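Local coordinates for protein putative (Helicobacter pylori J99, PDB 4R7K) that is of unknown function but has the helix-grip fold of the SRPBCC superfamily, whose members commonly bind hydrophobic ligands in a deep pocket, at residues A[63-68]-A[110-115]. Residues are numbered along the deposited sequence; the frame is centred on the assembly and turned at random.
Sequences HLRDAS and EEFELK
Arg65, at the end of helix 57-65, meets the ring of Phe112 on strand 103-114 with one face of its guanidinium, joining a helix to the curved antiparallel sheet it packs on in this SRPBCC-type helix-grip fold. The two side chains cross at about a right angle, and their flat groups are tilted 42° apart, which is neither a parallel stack nor a T-shape. The phenyl ring meets the guanidinium obliquely: Phe112 CZ sits over the centre of one guanidinium face, 3.3 Å from Arg65 CZ, while Phe112 CE1 lies 3.3 Å from Arg65 NE. Further down the arginine chain, Arg65 CD packs on Phe112 CE1 at 3.7 Å. A bend at chi3 (69°) turns the guanidinium toward Phe112 CZ and CE1. The arginine's polar end is held elsewhere: Arg65 NH2 donates to the carbonyl oxygen of Leu90, a bond that probably helps fix the orientation of the guanidinium. Phe112 extends toward Arg65 with CG anti to the backbone N (chi1 177°), and Leu119 of the adjacent strand touches its side chain. Leu114, two residues on, also leans on Phe57 and Val61 of the helix. Beyond the helix, Asp66 OD1 closes an Asx turn by accepting from Ser68 N at 3.0 Å. At the margin of the contact, Leu114 CD2 approaches Arg65 NH1 obliquely, at 4.0 Å.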
ATOM      1  N   HIS A  63      -0.990  22.304  13.642  1.00 24.79           N
ATOM      2  CA  HIS A  63      -1.201  21.792  12.287  1.00 25.33           C
ATOM      3  C   HIS A  63      -2.283  20.738  12.174  1.00 25.43           C
ATOM      4  O   HIS A  63      -2.749  20.444  11.064  1.00 27.85           O
ATOM      5  CB  HIS A  63       0.085  21.291  11.666  1.00 25.04           C
ATOM      6  CG  HIS A  63       1.088  22.363  11.427  1.00 27.76           C
ATOM      7  ND1 HIS A  63       2.440  22.152  11.546  1.00 27.44           N
ATOM      8  CD2 HIS A  63       0.935  23.661  11.077  1.00 28.54           C
ATOM      9  CE1 HIS A  63       3.082  23.272  11.276  1.00 29.39           C
ATOM     10  NE2 HIS A  63       2.189  24.207  10.999  1.00 29.31           N
ATOM     11  N   LEU A  64      -2.683  20.184  13.301  1.00 24.26           N
ATOM     12  CA  LEU A  64      -3.798  19.241  13.326  1.00 23.13           C
ATOM     13  C   LEU A  64      -5.100  20.008  13.540  1.00 23.03           C
ATOM     14  O   LEU A  64      -6.069  19.778  12.820  1.00 25.72           O
ATOM     15  CB  LEU A  64      -3.631  18.216  14.443  1.00 22.40           C
ATOM     16  CG  LEU A  64      -4.834  17.305  14.638  1.00 22.15           C
ATOM     17  CD1 LEU A  64      -5.092  16.501  13.370  1.00 23.37           C
ATOM     18  CD2 LEU A  64      -4.597  16.367  15.806  1.00 24.54           C
ATOM     19  N   ARG A  65      -5.138  20.880  14.548  1.00 25.19           N
ATOM     20  CA  ARG A  65      -6.335  21.695  14.815  1.00 27.17           C
ATOM     21  C   ARG A  65      -6.698  22.703  13.717  1.00 29.22           C
ATOM     22  O   ARG A  65      -7.881  22.988  13.494  1.00 31.53           O
ATOM     23  CB  ARG A  65      -6.169  22.526  16.088  1.00 31.34           C
ATOM     24  CG  ARG A  65      -6.187  21.769  17.387  1.00 32.88           C
ATOM     25  CD  ARG A  65      -6.176  22.818  18.504  1.00 37.50           C
ATOM     26  NE  ARG A  65      -7.447  23.560  18.564  1.00 40.67           N
ATOM     27  CZ  ARG A  65      -7.674  24.643  19.313  1.00 45.43           C
ATOM     28  NH1 ARG A  65      -6.701  25.183  20.050  1.00 44.97           N
ATOM     29  NH2 ARG A  65      -8.886  25.195  19.309  1.00 44.62           N
ATOM     30  N   ASP A  66      -5.708  23.327  13.102  1.00 29.69           N
ATOM     31  CA  ASP A  66      -6.031  24.289  12.051  1.00 32.11           C
ATOM     32  C   ASP A  66      -6.119  23.522  10.738  1.00 32.11           C
ATOM     33  O   ASP A  66      -5.135  23.283  10.044  1.00 31.72           O
ATOM     34  CB  ASP A  66      -5.046  25.438  12.003  1.00 33.42           C
ATOM     35  CG  ASP A  66      -5.417  26.478  10.956  1.00 35.43           C
ATOM     36  OD1 ASP A  66      -6.242  26.220  10.061  1.00 34.68           O
ATOM     37  OD2 ASP A  66      -4.844  27.540  11.010  1.00 35.69           O
ATOM     38  N   ALA A  67      -7.343  23.144  10.413  1.00 33.18           N
ATOM     39  CA  ALA A  67      -7.621  22.329   9.249  1.00 34.18           C
ATOM     40  C   ALA A  67      -7.204  22.940   7.924  1.00 34.79           C
ATOM     41  O   ALA A  67      -7.186  22.237   6.929  1.00 35.54           O
ATOM     42  CB  ALA A  67      -9.099  21.948   9.228  1.00 34.32           C
ATOM     43  N   SER A  68      -6.902  24.241   7.888  1.00 35.53           N
ATOM     44  CA  SER A  68      -6.412  24.860   6.649  1.00 35.86           C
ATOM     45  C   SER A  68      -5.055  24.259   6.231  1.00 33.16           C
ATOM     46  O   SER A  68      -4.701  24.303   5.070  1.00 34.46           O
ATOM     47  CB  SER A  68      -6.317  26.397   6.759  1.00 38.46           C
ATOM     48  OG  SER A  68      -5.273  26.794   7.637  1.00 38.46           O
ATOM     49  N   GLU A 110     -16.565  16.354  18.680  1.00 26.64           N
ATOM     50  CA  GLU A 110     -17.245  15.851  19.863  1.00 29.85           C
ATOM     51  C   GLU A 110     -16.340  15.816  21.110  1.00 29.47           C
ATOM     52  O   GLU A 110     -16.806  15.598  22.232  1.00 30.12           O
ATOM     53  CB  GLU A 110     -17.879  14.471  19.580  1.00 32.13           C
ATOM     54  CG  GLU A 110     -19.075  14.542  18.607  1.00 34.93           C
ATOM     55  CD  GLU A 110     -20.007  13.345  18.656  1.00 38.46           C
ATOM     56  OE1 GLU A 110     -19.630  12.270  19.182  1.00 43.87           O
ATOM     57  OE2 GLU A 110     -21.147  13.470  18.181  1.00 42.15           O
ATOM     58  N   GLU A 111     -15.050  16.043  20.917  1.00 27.57           N
ATOM     59  CA  GLU A 111     -14.113  16.037  22.032  1.00 28.57           C
ATOM     60  C   GLU A 111     -12.988  16.969  21.755  1.00 26.17           C
ATOM     61  O   GLU A 111     -12.367  16.900  20.694  1.00 25.60           O
ATOM     62  CB  GLU A 111     -13.526  14.637  22.270  1.00 27.79           C
ATOM     63  CG  GLU A 111     -12.485  14.606  23.378  1.00 28.88           C
ATOM     64  CD  GLU A 111     -11.716  13.307  23.410  1.00 30.33           C
ATOM     65  OE1 GLU A 111     -11.240  12.926  22.308  1.00 30.79           O
ATOM     66  OE2 GLU A 111     -11.563  12.711  24.519  1.00 29.55           O
ATOM     67  N   PHE A 112     -12.717  17.851  22.704  1.00 25.99           N
ATOM     68  CA  PHE A 112     -11.594  18.753  22.586  1.00 26.85           C
ATOM     69  C   PHE A 112     -11.081  19.108  23.979  1.00 27.84           C
ATOM     70  O   PHE A 112     -11.768  19.793  24.760  1.00 29.60           O
ATOM     71  CB  PHE A 112     -11.940  20.046  21.835  1.00 30.26           C
ATOM     72  CG  PHE A 112     -10.789  21.005  21.794  1.00 33.99           C
ATOM     73  CD1 PHE A 112      -9.756  20.803  20.914  1.00 35.64           C
ATOM     74  CD2 PHE A 112     -10.710  22.055  22.683  1.00 40.68           C
ATOM     75  CE1 PHE A 112      -8.662  21.628  20.904  1.00 37.65           C
ATOM     76  CE2 PHE A 112      -9.617  22.902  22.673  1.00 43.17           C
ATOM     77  CZ  PHE A 112      -8.587  22.673  21.789  1.00 40.23           C
ATOM     78  N   GLU A 113      -9.889  18.640  24.296  1.00 27.50           N
ATOM     79  CA  GLU A 113      -9.270  18.929  25.572  1.00 29.46           C
ATOM     80  C   GLU A 113      -7.785  19.129  25.319  1.00 28.08           C
ATOM     81  O   GLU A 113      -7.067  18.191  24.953  1.00 25.51           O
ATOM     82  CB  GLU A 113      -9.506  17.788  26.545  1.00 33.15           C
ATOM     83  CG  GLU A 113      -8.964  18.085  27.938  1.00 39.29           C
ATOM     84  CD  GLU A 113      -9.352  17.032  28.976  1.00 44.97           C
ATOM     85  OE1 GLU A 113      -9.471  17.389  30.173  1.00 51.46           O
ATOM     86  OE2 GLU A 113      -9.558  15.861  28.601  1.00 47.87           O
ATOM     87  N   LEU A 114      -7.323  20.363  25.486  1.00 28.33           N
ATOM     88  CA  LEU A 114      -5.933  20.696  25.229  1.00 28.12           C
ATOM     89  C   LEU A 114      -5.273  21.146  26.508  1.00 29.89           C
ATOM     90  O   LEU A 114      -5.688  22.134  27.104  1.00 31.15           O
ATOM     91  CB  LEU A 114      -5.838  21.799  24.175  1.00 29.63           C
ATOM     92  CG  LEU A 114      -4.426  22.346  23.877  1.00 31.00           C
ATOM     93  CD1 LEU A 114      -3.476  21.253  23.388  1.00 29.06           C
ATOM     94  CD2 LEU A 114      -4.497  23.485  22.864  1.00 34.07           C
ATOM     95  N   LYS A 115      -4.247  20.409  26.913  1.00 30.22           N
ATOM     96  CA  LYS A 115      -3.456  20.705  28.106  1.00 34.26           C
ATOM     97  C   LYS A 115      -2.025  20.999  27.653  1.00 35.17           C
ATOM     98  O   LYS A 115      -1.690  20.834  26.461  1.00 33.19           O
ATOM     99  CB  LYS A 115      -3.514  19.534  29.098  1.00 35.36           C
ATOM    100  CG  LYS A 115      -4.948  19.168  29.463  1.00 38.71           C
ATOM    101  CD  LYS A 115      -5.083  18.492  30.820  1.00 45.42           C
ATOM    102  CE  LYS A 115      -4.543  17.078  30.826  1.00 47.00           C
ATOM    103  NZ  LYS A 115      -4.471  16.582  32.231  1.00 53.38           N
TER